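Carbohydrate deacetylase (Enterococcus faecalis, PDB 2I5I) probably removes acetyl groups from acetylated carbohydrates in a magnesium-dependent step of oligosaccharide breakdown. Local coordinates at residues 17-23 with 216-222; 59-63 with 117-123; 63-67 with 110-114. All blocks are in the same frame, centred on the assembly; numbering follows the deposited sequence.

Contact 1 of 3, residues 17-23 with 216-222; sequences TPAVTQG and AFIDTIL
Asp219 and Ala19 meet where two helices begin. Asp219 is the N-cap of helix 220-225: Asp219 OD1 takes the capping bond from Leu222 N at 2.9 Å. Asp219 OD2 accepts Ala19 N at 3.0 Å, a first-turn N-H of helix 18-29, whose own N-cap position is held by Thr17. One short side chain thus accepts backbone N-H groups from both helix starts, each coming from above the carboxylate plane. Its chi1 of 51° sets CG between the backbone N and the carbonyl carbon, turning the carboxylate to both. The positive ends of the two helix dipoles would be expected to stabilise its negative charge. A further bond from Thr17 OG1 to OD1 is doubtful, being very short and belonging to one of two conformers.

The backbones are also joined directly. Phe217 N donates to Ala19 O at 3.0 Å, while Gly23 N reaches the same oxygen from the opposite face of the carbonyl plane.

Among apolar contacts, Val20 CG2 lies 3.7 Å from Ala216 CB. Phe217 of a second subunit packs on Ala19, placing the contact at a subunit interface. Gly23, lacking a side chain, lets the Phe217 ring lie over its backbone: Gly23 CA stands 3.7 Å from the ring centroid, a CH-pi contact only 6° off the normal.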
ATOM      1  N   THR A  17       7.954 -21.824   6.546  0.50 18.77           N
ATOM      2  CA  THR A  17       6.942 -22.201   5.556  0.50 15.48           C
ATOM      3  C   THR A  17       5.852 -21.128   5.525  0.50 18.48           C
ATOM      4  O   THR A  17       5.708 -20.357   6.481  0.50 19.57           O
ATOM      5  CB  THR A  17       6.361 -23.600   5.770  0.50 20.96           C
ATOM      6  OG1 THR A  17       5.083 -23.534   6.399  0.50 29.17           O
ATOM      7  CG2 THR A  17       7.105 -24.507   6.763  0.50 28.37           C
ATOM      8  N   PRO A  18       5.080 -21.036   4.453  1.00 19.67           N
ATOM      9  CA  PRO A  18       4.003 -20.028   4.397  1.00 22.61           C
ATOM     10  C   PRO A  18       3.082 -19.990   5.603  1.00 20.43           C
ATOM     11  O   PRO A  18       2.719 -18.915   6.071  1.00 20.55           O
ATOM     12  CB  PRO A  18       3.228 -20.466   3.131  1.00 23.19           C
ATOM     13  CG  PRO A  18       4.337 -20.981   2.258  1.00 20.05           C
ATOM     14  CD  PRO A  18       5.149 -21.827   3.230  1.00 19.68           C
ATOM     15  N   ALA A  19       2.645 -21.112   6.171  1.00 16.25           N
ATOM     16  CA  ALA A  19       1.776 -21.114   7.323  1.00 18.02           C
ATOM     17  C   ALA A  19       2.480 -20.771   8.639  1.00 20.25           C
ATOM     18  O   ALA A  19       1.868 -20.217   9.541  1.00 17.47           O
ATOM     19  CB  ALA A  19       1.113 -22.482   7.518  1.00 22.65           C
ATOM     20  N   VAL A  20       3.760 -21.122   8.741  1.00 18.16           N
ATOM     21  CA  VAL A  20       4.522 -20.687   9.907  1.00 17.89           C
ATOM     22  C   VAL A  20       4.557 -19.157   9.875  1.00 15.51           C
ATOM     23  O   VAL A  20       4.166 -18.543  10.858  1.00 19.06           O
ATOM     24  CB  VAL A  20       5.938 -21.275   9.944  1.00 18.49           C
ATOM     25  CG1 VAL A  20       6.742 -20.587  11.050  1.00 22.05           C
ATOM     26  CG2 VAL A  20       5.917 -22.776  10.174  1.00 21.49           C
ATOM     27  N   THR A  21       4.971 -18.563   8.763  1.00 16.84           N
ATOM     28  CA  THR A  21       5.029 -17.107   8.612  1.00 17.31           C
ATOM     29  C   THR A  21       3.711 -16.460   9.016  1.00 16.76           C
ATOM     30  O   THR A  21       3.629 -15.473   9.749  1.00 16.15           O
ATOM     31  CB  THR A  21       5.403 -16.741   7.178  1.00 18.99           C
ATOM     32  OG1 THR A  21       6.788 -17.153   6.971  1.00 21.10           O
ATOM     33  CG2 THR A  21       5.330 -15.254   6.875  1.00 19.59           C
ATOM     34  N   GLN A  22       2.585 -17.022   8.549  1.00 16.41           N
ATOM     35  CA  GLN A  22       1.325 -16.336   8.900  1.00 15.89           C
ATOM     36  C   GLN A  22       0.907 -16.590  10.342  1.00 17.29           C
ATOM     37  O   GLN A  22       0.273 -15.758  10.992  1.00 18.24           O
ATOM     38  CB  GLN A  22       0.214 -16.748   7.938  1.00 17.24           C
ATOM     39  CG  GLN A  22       0.437 -16.323   6.492  1.00 22.70           C
ATOM     40  CD  GLN A  22       0.513 -14.816   6.349  1.00 20.25           C
ATOM     41  OE1 GLN A  22      -0.236 -14.091   6.987  1.00 23.95           O
ATOM     42  NE2 GLN A  22       1.375 -14.291   5.479  1.00 23.67           N
ATOM     43  N   GLY A  23       1.267 -17.744  10.898  1.00 16.85           N
ATOM     44  CA  GLY A  23       1.024 -17.972  12.311  1.00 16.89           C
ATOM     45  C   GLY A  23       1.817 -17.011  13.181  1.00 20.80           C
ATOM     46  O   GLY A  23       1.296 -16.504  14.167  1.00 17.98           O
ATOM     47  N   ALA A 216       2.892 -20.983  14.849  1.00 22.69           N
ATOM     48  CA  ALA A 216       2.648 -21.264  13.453  1.00 18.26           C
ATOM     49  C   ALA A 216       1.185 -21.685  13.264  1.00 20.63           C
ATOM     50  O   ALA A 216       0.576 -22.124  14.226  1.00 18.71           O
ATOM     51  CB  ALA A 216       3.526 -22.378  12.919  1.00 19.11           C
ATOM     52  N   PHE A 217       0.715 -21.509  12.038  1.00 21.86           N
ATOM     53  CA  PHE A 217      -0.400 -22.249  11.495  1.00 19.32           C
ATOM     54  C   PHE A 217       0.216 -23.489  10.852  1.00 21.20           C
ATOM     55  O   PHE A 217       1.406 -23.486  10.529  1.00 19.75           O
ATOM     56  CB  PHE A 217      -1.229 -21.451  10.495  1.00 17.09           C
ATOM     57  CG  PHE A 217      -1.865 -20.194  11.053  1.00 14.76           C
ATOM     58  CD1 PHE A 217      -2.296 -20.054  12.361  1.00 15.82           C
ATOM     59  CD2 PHE A 217      -2.057 -19.080  10.235  1.00 14.62           C
ATOM     60  CE1 PHE A 217      -2.909 -18.877  12.791  1.00 15.54           C
ATOM     61  CE2 PHE A 217      -2.638 -17.906  10.640  1.00 17.83           C
ATOM     62  CZ  PHE A 217      -3.049 -17.796  11.954  1.00 16.28           C
ATOM     63  N   ILE A 218      -0.574 -24.523  10.655  1.00 17.88           N
ATOM     64  CA  ILE A 218      -0.077 -25.747  10.028  1.00 18.31           C
ATOM     65  C   ILE A 218      -0.398 -25.771   8.531  1.00 25.77           C
ATOM     66  O   ILE A 218      -1.550 -25.515   8.147  1.00 17.88           O
ATOM     67  CB  ILE A 218      -0.649 -27.018  10.680  1.00 23.81           C
ATOM     68  CG1 ILE A 218      -0.471 -27.139  12.189  1.00 28.44           C
ATOM     69  CG2 ILE A 218      -0.052 -28.255  10.018  1.00 29.94           C
ATOM     70  CD1 ILE A 218       0.758 -26.471  12.746  1.00 32.95           C
ATOM     71  N   ASP A 219       0.623 -26.089   7.747  1.00 22.08           N
ATOM     72  CA  ASP A 219       0.496 -26.403   6.321  1.00 20.32           C
ATOM     73  C   ASP A 219       1.181 -27.750   6.095  1.00 21.14           C
ATOM     74  O   ASP A 219       1.817 -28.315   6.996  1.00 23.24           O
ATOM     75  CB  ASP A 219       1.009 -25.353   5.370  1.00 20.99           C
ATOM     76  CG  ASP A 219       2.403 -24.785   5.543  1.00 23.93           C
ATOM     77  OD1 ASP A 219       3.200 -25.222   6.404  1.00 20.71           O
ATOM     78  OD2 ASP A 219       2.724 -23.827   4.804  1.00 23.13           O
ATOM     79  N   THR A 220       1.027 -28.326   4.914  1.00 20.10           N
ATOM     80  CA  THR A 220       1.715 -29.601   4.701  1.00 20.24           C
ATOM     81  C   THR A 220       3.229 -29.382   4.702  1.00 19.37           C
ATOM     82  O   THR A 220       3.960 -30.291   5.065  1.00 24.66           O
ATOM     83  CB  THR A 220       1.335 -30.264   3.371  1.00 20.42           C
ATOM     84  OG1 THR A 220       1.580 -29.330   2.307  1.00 21.79           O
ATOM     85  CG2 THR A 220      -0.149 -30.587   3.323  1.00 29.12           C
ATOM     86  N   ILE A 221       3.660 -28.197   4.275  0.50 21.77           N
ATOM     87  CA  ILE A 221       5.107 -27.945   4.217  0.50 22.56           C
ATOM     88  C   ILE A 221       5.674 -28.076   5.626  0.50 18.15           C
ATOM     89  O   ILE A 221       6.670 -28.765   5.832  0.50 21.74           O
ATOM     90  CB  ILE A 221       5.441 -26.599   3.580  0.50 20.87           C
ATOM     91  CG1 ILE A 221       4.810 -26.433   2.187  0.50 25.32           C
ATOM     92  CG2 ILE A 221       6.937 -26.348   3.475  0.50 20.87           C
ATOM     93  CD1 ILE A 221       4.258 -25.040   2.027  0.50 32.09           C
ATOM     94  N   LEU A 222       5.055 -27.463   6.632  1.00 20.47           N
ATOM     95  CA  LEU A 222       5.547 -27.659   7.995  1.00 22.19           C
ATOM     96  C   LEU A 222       5.506 -29.125   8.392  1.00 27.23           C
ATOM     97  O   LEU A 222       6.456 -29.680   8.954  1.00 23.24           O
ATOM     98  CB  LEU A 222       4.730 -26.816   8.975  1.00 23.01           C
ATOM     99  CG  LEU A 222       5.040 -27.032  10.456  1.00 20.43           C
ATOM    100  CD1 LEU A 222       6.496 -26.743  10.766  1.00 24.06           C
ATOM    101  CD2 LEU A 222       4.111 -26.172  11.305  1.00 20.85           C
TER

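Contact 2 of 3, residues 59-63 with 117-123; sequences LAIGV and FMKSGRR
Ile61 stands between two larger side chains, the Arg122 guanidinium and the Phe117 ring, and offers a different branch to each. Its CG1 lies anti to the carbonyl carbon (chi1 -54°), and from there the chain carries Ile61 CD1 over one face of the guanidinium, 3.4 Å from Arg122 NH1. The other branch approaches the edge of the phenyl ring near its plane, Ile61 CG2 lying 3.7 Å from Phe117 CZ. A beta-branched residue suits this place because both arms are used at once. Val63, next but one along strand 60-65, points the same way and brings Val63 CB to 3.8 Å from Phe117 CD2. The loop between helix 103-117 and strand 127-129, which contains an ST turn at Ser120, is thereby packed on a strand of the parallel sheet.

Arg122 reaches the residue just before the strand by a chain bent at chi3 (102°), crossing Ile61 at about a right angle. Arg122 NH2 donates to Leu59 O at 3.1 Å, nearly along the C=O axis and almost in the guanidinium plane. One water links NH1 to Leu59 O, and another takes hydrogen bonds from NH2 and Ile61 N. A third accepts a weak bond from NE and donates to both Ile61 O and Arg123 O.

The guanidinium thus spends its edge on polar partners and its face on aliphatic carbon, which allows a probably charged group to lie against a hydrophobic side chain without losing its hydrogen bonds.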
ATOM      1  N   LEU A  59       6.465  -5.435  13.009  1.00 20.81           N
ATOM      2  CA  LEU A  59       7.163  -6.609  13.556  1.00 17.28           C
ATOM      3  C   LEU A  59       8.670  -6.498  13.402  1.00 17.74           C
ATOM      4  O   LEU A  59       9.174  -6.243  12.312  1.00 19.63           O
ATOM      5  CB  LEU A  59       6.631  -7.875  12.895  1.00 19.96           C
ATOM      6  CG  LEU A  59       7.328  -9.194  13.231  1.00 19.91           C
ATOM      7  CD1 LEU A  59       7.255  -9.470  14.722  1.00 27.64           C
ATOM      8  CD2 LEU A  59       6.734 -10.357  12.452  1.00 20.86           C
ATOM      9  N   ALA A  60       9.384  -6.687  14.521  1.00 19.47           N
ATOM     10  CA  ALA A  60      10.847  -6.629  14.438  1.00 20.87           C
ATOM     11  C   ALA A  60      11.388  -7.973  13.974  1.00 14.65           C
ATOM     12  O   ALA A  60      10.908  -9.045  14.343  1.00 17.58           O
ATOM     13  CB  ALA A  60      11.432  -6.194  15.770  1.00 21.66           C
ATOM     14  N   ILE A  61      12.413  -7.937  13.112  1.00 18.02           N
ATOM     15  CA  ILE A  61      12.904  -9.154  12.498  1.00 16.54           C
ATOM     16  C   ILE A  61      14.438  -9.263  12.491  1.00 19.30           C
ATOM     17  O   ILE A  61      15.100  -8.355  11.998  1.00 19.42           O
ATOM     18  CB  ILE A  61      12.415  -9.269  11.036  1.00 16.93           C
ATOM     19  CG1 ILE A  61      10.891  -9.143  10.934  1.00 17.00           C
ATOM     20  CG2 ILE A  61      12.919 -10.541  10.388  1.00 20.67           C
ATOM     21  CD1 ILE A  61      10.407  -9.194   9.494  1.00 21.22           C
ATOM     22  N   GLY A  62      14.938 -10.365  13.025  1.00 18.67           N
ATOM     23  CA  GLY A  62      16.355 -10.694  13.063  1.00 20.32           C
ATOM     24  C   GLY A  62      16.645 -11.884  12.167  1.00 24.44           C
ATOM     25  O   GLY A  62      15.755 -12.467  11.526  1.00 21.05           O
ATOM     26  N   VAL A  63      17.924 -12.277  12.118  1.00 19.82           N
ATOM     27  CA  VAL A  63      18.332 -13.356  11.217  1.00 18.57           C
ATOM     28  C   VAL A  63      18.567 -14.647  12.004  1.00 23.25           C
ATOM     29  O   VAL A  63      19.305 -14.679  12.995  1.00 19.57           O
ATOM     30  CB  VAL A  63      19.563 -12.967  10.381  1.00 18.72           C
ATOM     31  CG1 VAL A  63      20.746 -12.545  11.256  1.00 22.47           C
ATOM     32  CG2 VAL A  63      19.994 -14.089   9.447  1.00 18.70           C
ATOM     33  N   PHE A 117      19.959 -12.493   3.937  1.00 21.29           N
ATOM     34  CA  PHE A 117      18.882 -11.768   4.598  1.00 16.00           C
ATOM     35  C   PHE A 117      18.738 -10.379   3.983  1.00 23.65           C
ATOM     36  O   PHE A 117      17.613  -9.924   3.728  1.00 22.10           O
ATOM     37  CB  PHE A 117      19.142 -11.633   6.097  1.00 19.49           C
ATOM     38  CG  PHE A 117      18.070 -10.975   6.941  1.00 17.50           C
ATOM     39  CD1 PHE A 117      17.840  -9.626   7.037  1.00 20.88           C
ATOM     40  CD2 PHE A 117      17.224 -11.804   7.676  1.00 23.24           C
ATOM     41  CE1 PHE A 117      16.819  -9.057   7.775  1.00 18.76           C
ATOM     42  CE2 PHE A 117      16.201 -11.273   8.437  1.00 17.77           C
ATOM     43  CZ  PHE A 117      15.990  -9.911   8.490  1.00 17.81           C
HETATM   44  N   MSE A 118      19.873  -9.693   3.845  1.00 20.15           N
HETATM   45  CA  MSE A 118      19.790  -8.276   3.468  1.00 24.24           C
HETATM   46  C   MSE A 118      19.357  -8.098   2.015  1.00 21.14           C
HETATM   47  O   MSE A 118      19.091  -6.974   1.588  1.00 22.75           O
HETATM   48  CB  MSE A 118      21.101  -7.530   3.806  1.00 26.70           C
HETATM   49  CG  MSE A 118      21.195  -7.350   5.323  1.00 39.58           C
HETATM   50 SE   MSE A 118      22.640  -6.474   5.994  0.75 29.04          SE
HETATM   51  CE  MSE A 118      23.913  -7.128   4.983  1.00  9.01           C
ATOM     52  N   LYS A 119      19.229  -9.164   1.243  1.00 18.74           N
ATOM     53  CA  LYS A 119      18.609  -9.102  -0.087  1.00 25.52           C
ATOM     54  C   LYS A 119      17.128  -8.730   0.028  1.00 25.04           C
ATOM     55  O   LYS A 119      16.513  -8.297  -0.953  1.00 23.20           O
ATOM     56  CB  LYS A 119      18.799 -10.424  -0.831  1.00 25.34           C
ATOM     57  CG  LYS A 119      20.250 -10.655  -1.254  1.00 27.62           C
ATOM     58  CD  LYS A 119      20.443 -11.903  -2.100  1.00 37.48           C
ATOM     59  CE  LYS A 119      21.864 -12.423  -1.925  1.00 45.80           C
ATOM     60  NZ  LYS A 119      22.097 -13.681  -2.685  1.00 64.13           N
ATOM     61  N   SER A 120      16.571  -8.844   1.227  1.00 22.88           N
ATOM     62  CA  SER A 120      15.219  -8.388   1.526  1.00 20.83           C
ATOM     63  C   SER A 120      15.095  -6.870   1.537  1.00 24.24           C
ATOM     64  O   SER A 120      14.010  -6.302   1.727  1.00 24.81           O
ATOM     65  CB  SER A 120      14.847  -8.981   2.886  1.00 21.30           C
ATOM     66  OG  SER A 120      15.409  -8.222   3.941  1.00 23.17           O
ATOM     67  N   GLY A 121      16.217  -6.172   1.374  1.00 22.69           N
ATOM     68  CA  GLY A 121      16.343  -4.743   1.527  1.00 25.30           C
ATOM     69  C   GLY A 121      16.393  -4.228   2.947  1.00 24.89           C
ATOM     70  O   GLY A 121      16.416  -3.011   3.185  1.00 30.50           O
ATOM     71  N   ARG A 122      16.434  -5.092   3.925  1.00 24.90           N
ATOM     72  CA  ARG A 122      16.362  -4.803   5.336  1.00 23.99           C
ATOM     73  C   ARG A 122      17.567  -5.416   6.074  1.00 27.59           C
ATOM     74  O   ARG A 122      17.978  -6.525   5.779  1.00 23.12           O
ATOM     75  CB  ARG A 122      15.132  -5.356   6.029  1.00 28.51           C
ATOM     76  CG  ARG A 122      13.919  -4.493   6.281  1.00 41.04           C
ATOM     77  CD  ARG A 122      12.781  -5.400   6.750  1.00 39.88           C
ATOM     78  NE  ARG A 122      12.548  -5.350   8.190  1.00 29.33           N
ATOM     79  CZ  ARG A 122      11.419  -5.664   8.810  1.00 40.32           C
ATOM     80  NH1 ARG A 122      10.354  -6.074   8.126  1.00 31.30           N
ATOM     81  NH2 ARG A 122      11.327  -5.571  10.139  1.00 37.37           N
ATOM     82  N   ARG A 123      18.052  -4.634   7.037  1.00 23.87           N
ATOM     83  CA  ARG A 123      19.096  -5.143   7.922  1.00 23.57           C
ATOM     84  C   ARG A 123      18.461  -5.986   9.005  1.00 16.33           C
ATOM     85  O   ARG A 123      17.465  -5.527   9.582  1.00 20.20           O
ATOM     86  CB  ARG A 123      19.820  -3.939   8.537  1.00 26.41           C
ATOM     87  CG  ARG A 123      21.132  -4.273   9.229  1.00 31.58           C
ATOM     88  CD  ARG A 123      21.918  -2.972   9.456  1.00 25.07           C
ATOM     89  NE  ARG A 123      23.279  -3.362   9.831  1.00 25.47           N
ATOM     90  CZ  ARG A 123      24.289  -3.455   8.983  1.00 21.52           C
ATOM     91  NH1 ARG A 123      24.230  -3.207   7.684  1.00 25.58           N
ATOM     92  NH2 ARG A 123      25.460  -3.823   9.497  1.00 27.91           N
TER
HETATM   93  O   HOH W   1       7.877  -6.023   9.669  1.00 24.77           O
HETATM   94  O   HOH W   2      14.931  -6.517   9.868  1.00 27.77           O
HETATM   95  O   HOH W   3      13.408  -5.165  12.173  1.00 28.30           O

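Contact 3 of 3, residues 63-67 with 110-114; sequences VHLTL and WDAQI
Gln113 binds the backbone of Thr66 much as a neighbouring peptide would. Its side chain is extended beyond CG (chi2 174°), long enough to span from the helix to the residue just after the strand, and presents both ends of the amide to one residue. Thr66 N donates to Gln113 OE1 at 2.9 Å, and Gln113 NE2 donates to Thr66 O at 3.0 Å with a nearly straight angle of 173°. Both bonds lie on in-plane lone pairs, so the amide's rotation is fixed. Glu109 holds NE2 as well, and a water joins OE1 to His64 O.

Tryptophan suits its place by offering an edge N-H, weakly bonded from Trp110 NE1 to Thr66 O, and a broad face for Leu65. With CG anti to its carbonyl carbon (chi1 -59°), Leu65 sets CD1 over the indole, offset toward the rim, and packs against the helix through CD2, which meets Gln113 CB and Ile114 CG1. Leu67 crosses the indole at about a right angle, Leu67 CD1 lying 3.7 Å from Trp110 CZ2.

Helix 103-117 runs roughly antiparallel to strand 60-65 and leads on to strand 127-129, its parallel neighbour: the beta-alpha-beta crossover of an alpha/beta fold, whose first strand carries His64, which with Asp13 and His130 may form a metal site.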
ATOM      1  N   VAL A  63      17.924 -12.277  12.118  1.00 19.82           N
ATOM      2  CA  VAL A  63      18.332 -13.356  11.217  1.00 18.57           C
ATOM      3  C   VAL A  63      18.567 -14.647  12.004  1.00 23.25           C
ATOM      4  O   VAL A  63      19.305 -14.679  12.995  1.00 19.57           O
ATOM      5  CB  VAL A  63      19.563 -12.967  10.381  1.00 18.72           C
ATOM      6  CG1 VAL A  63      20.746 -12.545  11.256  1.00 22.47           C
ATOM      7  CG2 VAL A  63      19.994 -14.089   9.447  1.00 18.70           C
ATOM      8  N   HIS A  64      17.904 -15.711  11.559  1.00 19.56           N
ATOM      9  CA  HIS A  64      17.950 -17.047  12.103  1.00 20.00           C
ATOM     10  C   HIS A  64      19.010 -17.877  11.378  1.00 24.94           C
ATOM     11  O   HIS A  64      18.769 -18.501  10.345  1.00 19.34           O
ATOM     12  CB  HIS A  64      16.585 -17.718  11.957  1.00 25.91           C
ATOM     13  CG  HIS A  64      16.215 -18.680  13.040  1.00 23.04           C
ATOM     14  ND1 HIS A  64      16.486 -18.465  14.366  1.00 17.99           N
ATOM     15  CD2 HIS A  64      15.575 -19.869  13.004  1.00 22.12           C
ATOM     16  CE1 HIS A  64      16.045 -19.461  15.104  1.00 22.67           C
ATOM     17  NE2 HIS A  64      15.481 -20.341  14.293  1.00 21.92           N
ATOM     18  N   LEU A  65      20.248 -17.864  11.899  1.00 21.65           N
ATOM     19  CA  LEU A  65      21.301 -18.650  11.252  1.00 23.43           C
ATOM     20  C   LEU A  65      21.084 -20.142  11.471  1.00 14.97           C
ATOM     21  O   LEU A  65      20.477 -20.511  12.474  1.00 20.64           O
ATOM     22  CB  LEU A  65      22.672 -18.253  11.802  1.00 18.62           C
ATOM     23  CG  LEU A  65      23.087 -16.788  11.652  1.00 14.68           C
ATOM     24  CD1 LEU A  65      24.353 -16.599  12.494  1.00 23.91           C
ATOM     25  CD2 LEU A  65      23.317 -16.383  10.216  1.00 18.71           C
ATOM     26  N   THR A  66      21.565 -20.993  10.565  1.00 16.95           N
ATOM     27  CA  THR A  66      21.440 -22.426  10.683  1.00 18.41           C
ATOM     28  C   THR A  66      22.609 -23.206  10.078  1.00 18.43           C
ATOM     29  O   THR A  66      23.298 -22.782   9.146  1.00 23.67           O
ATOM     30  CB  THR A  66      20.126 -22.929  10.015  1.00 19.24           C
ATOM     31  OG1 THR A  66      19.938 -24.313  10.321  1.00 19.48           O
ATOM     32  CG2 THR A  66      20.219 -22.762   8.521  1.00 24.81           C
ATOM     33  N   LEU A  67      22.805 -24.376  10.669  1.00 17.66           N
ATOM     34  CA  LEU A  67      23.688 -25.404  10.181  1.00 19.65           C
ATOM     35  C   LEU A  67      22.971 -26.747  10.062  1.00 21.63           C
ATOM     36  O   LEU A  67      23.579 -27.730   9.662  1.00 21.45           O
ATOM     37  CB  LEU A  67      24.892 -25.590  11.120  1.00 20.88           C
ATOM     38  CG  LEU A  67      25.888 -24.432  11.151  1.00 21.81           C
ATOM     39  CD1 LEU A  67      26.974 -24.670  12.194  1.00 28.68           C
ATOM     40  CD2 LEU A  67      26.518 -24.204   9.788  1.00 24.32           C
ATOM     41  N   TRP A 110      27.634 -18.614   7.487  1.00 17.32           N
ATOM     42  CA  TRP A 110      26.760 -17.707   8.251  1.00 20.41           C
ATOM     43  C   TRP A 110      26.867 -16.288   7.737  1.00 22.47           C
ATOM     44  O   TRP A 110      25.890 -15.529   7.669  1.00 20.15           O
ATOM     45  CB  TRP A 110      27.082 -17.848   9.740  1.00 22.27           C
ATOM     46  CG  TRP A 110      26.463 -19.067  10.363  1.00 19.03           C
ATOM     47  CD1 TRP A 110      25.628 -19.993   9.796  1.00 22.68           C
ATOM     48  CD2 TRP A 110      26.649 -19.481  11.723  1.00 21.93           C
ATOM     49  NE1 TRP A 110      25.295 -20.948  10.731  1.00 19.43           N
ATOM     50  CE2 TRP A 110      25.905 -20.666  11.923  1.00 18.94           C
ATOM     51  CE3 TRP A 110      27.380 -18.961  12.787  1.00 20.57           C
ATOM     52  CZ2 TRP A 110      25.889 -21.315  13.157  1.00 23.29           C
ATOM     53  CZ3 TRP A 110      27.358 -19.615  14.009  1.00 25.10           C
ATOM     54  CH2 TRP A 110      26.621 -20.786  14.198  1.00 24.61           C
ATOM     55  N   ASP A 111      28.074 -15.877   7.329  1.00 21.03           N
ATOM     56  CA  ASP A 111      28.235 -14.559   6.725  1.00 19.94           C
ATOM     57  C   ASP A 111      27.352 -14.477   5.482  1.00 21.76           C
ATOM     58  O   ASP A 111      26.639 -13.504   5.235  1.00 25.17           O
ATOM     59  CB  ASP A 111      29.702 -14.341   6.394  1.00 22.41           C
ATOM     60  CG  ASP A 111      30.031 -13.066   5.646  1.00 27.57           C
ATOM     61  OD1 ASP A 111      29.963 -11.963   6.245  1.00 25.99           O
ATOM     62  OD2 ASP A 111      30.371 -13.154   4.452  1.00 31.07           O
ATOM     63  N   ALA A 112      27.387 -15.516   4.670  1.00 20.30           N
ATOM     64  CA  ALA A 112      26.537 -15.622   3.488  1.00 24.25           C
ATOM     65  C   ALA A 112      25.056 -15.545   3.857  1.00 24.96           C
ATOM     66  O   ALA A 112      24.262 -14.947   3.130  1.00 22.03           O
ATOM     67  CB  ALA A 112      26.847 -16.932   2.785  1.00 21.56           C
ATOM     68  N   GLN A 113      24.675 -16.142   4.986  1.00 23.15           N
ATOM     69  CA  GLN A 113      23.269 -16.127   5.387  1.00 18.18           C
ATOM     70  C   GLN A 113      22.830 -14.729   5.765  1.00 21.95           C
ATOM     71  O   GLN A 113      21.692 -14.300   5.601  1.00 22.04           O
ATOM     72  CB  GLN A 113      23.025 -17.099   6.550  1.00 20.13           C
ATOM     73  CG  GLN A 113      22.931 -18.539   6.033  1.00 19.28           C
ATOM     74  CD  GLN A 113      22.840 -19.569   7.142  1.00 18.52           C
ATOM     75  OE1 GLN A 113      22.262 -19.375   8.218  1.00 21.16           O
ATOM     76  NE2 GLN A 113      23.417 -20.745   6.897  1.00 18.69           N
ATOM     77  N   ILE A 114      23.781 -13.964   6.293  1.00 22.30           N
ATOM     78  CA  ILE A 114      23.439 -12.602   6.712  1.00 22.41           C
ATOM     79  C   ILE A 114      23.286 -11.736   5.484  1.00 19.15           C
ATOM     80  O   ILE A 114      22.338 -10.961   5.383  1.00 21.27           O
ATOM     81  CB  ILE A 114      24.492 -12.026   7.677  1.00 18.22           C
ATOM     82  CG1 ILE A 114      24.443 -12.709   9.039  1.00 21.02           C
ATOM     83  CG2 ILE A 114      24.357 -10.519   7.774  1.00 25.30           C
ATOM     84  CD1 ILE A 114      25.641 -12.421   9.927  1.00 26.43           C
TER
HETATM   85  O   HOH W   4      19.439 -19.398   7.870  1.00 23.86           O

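How the contacts relate
Contacts 2 and 3 follow one another along strand 60-65, share Val63 and have centres about 12 Å apart; together they hold the C-terminal half of helix 103-117 and the loop after it against the sheet. Contact 1 lies elsewhere, its centre about 19 Å from that of contact 2 and 21 Å from that of contact 3, where two helix starts meet near a second subunit. Contact 3 lies beside the predicted magnesium ligand His130: the side chain of Thr66 is about 4 Å from that of His130. The others lie farther off, the side chain of Leu222 in contact 1 being about 9 Å from that of His130, and that of Val63, shared by contacts 2 and 3, about 10 Å.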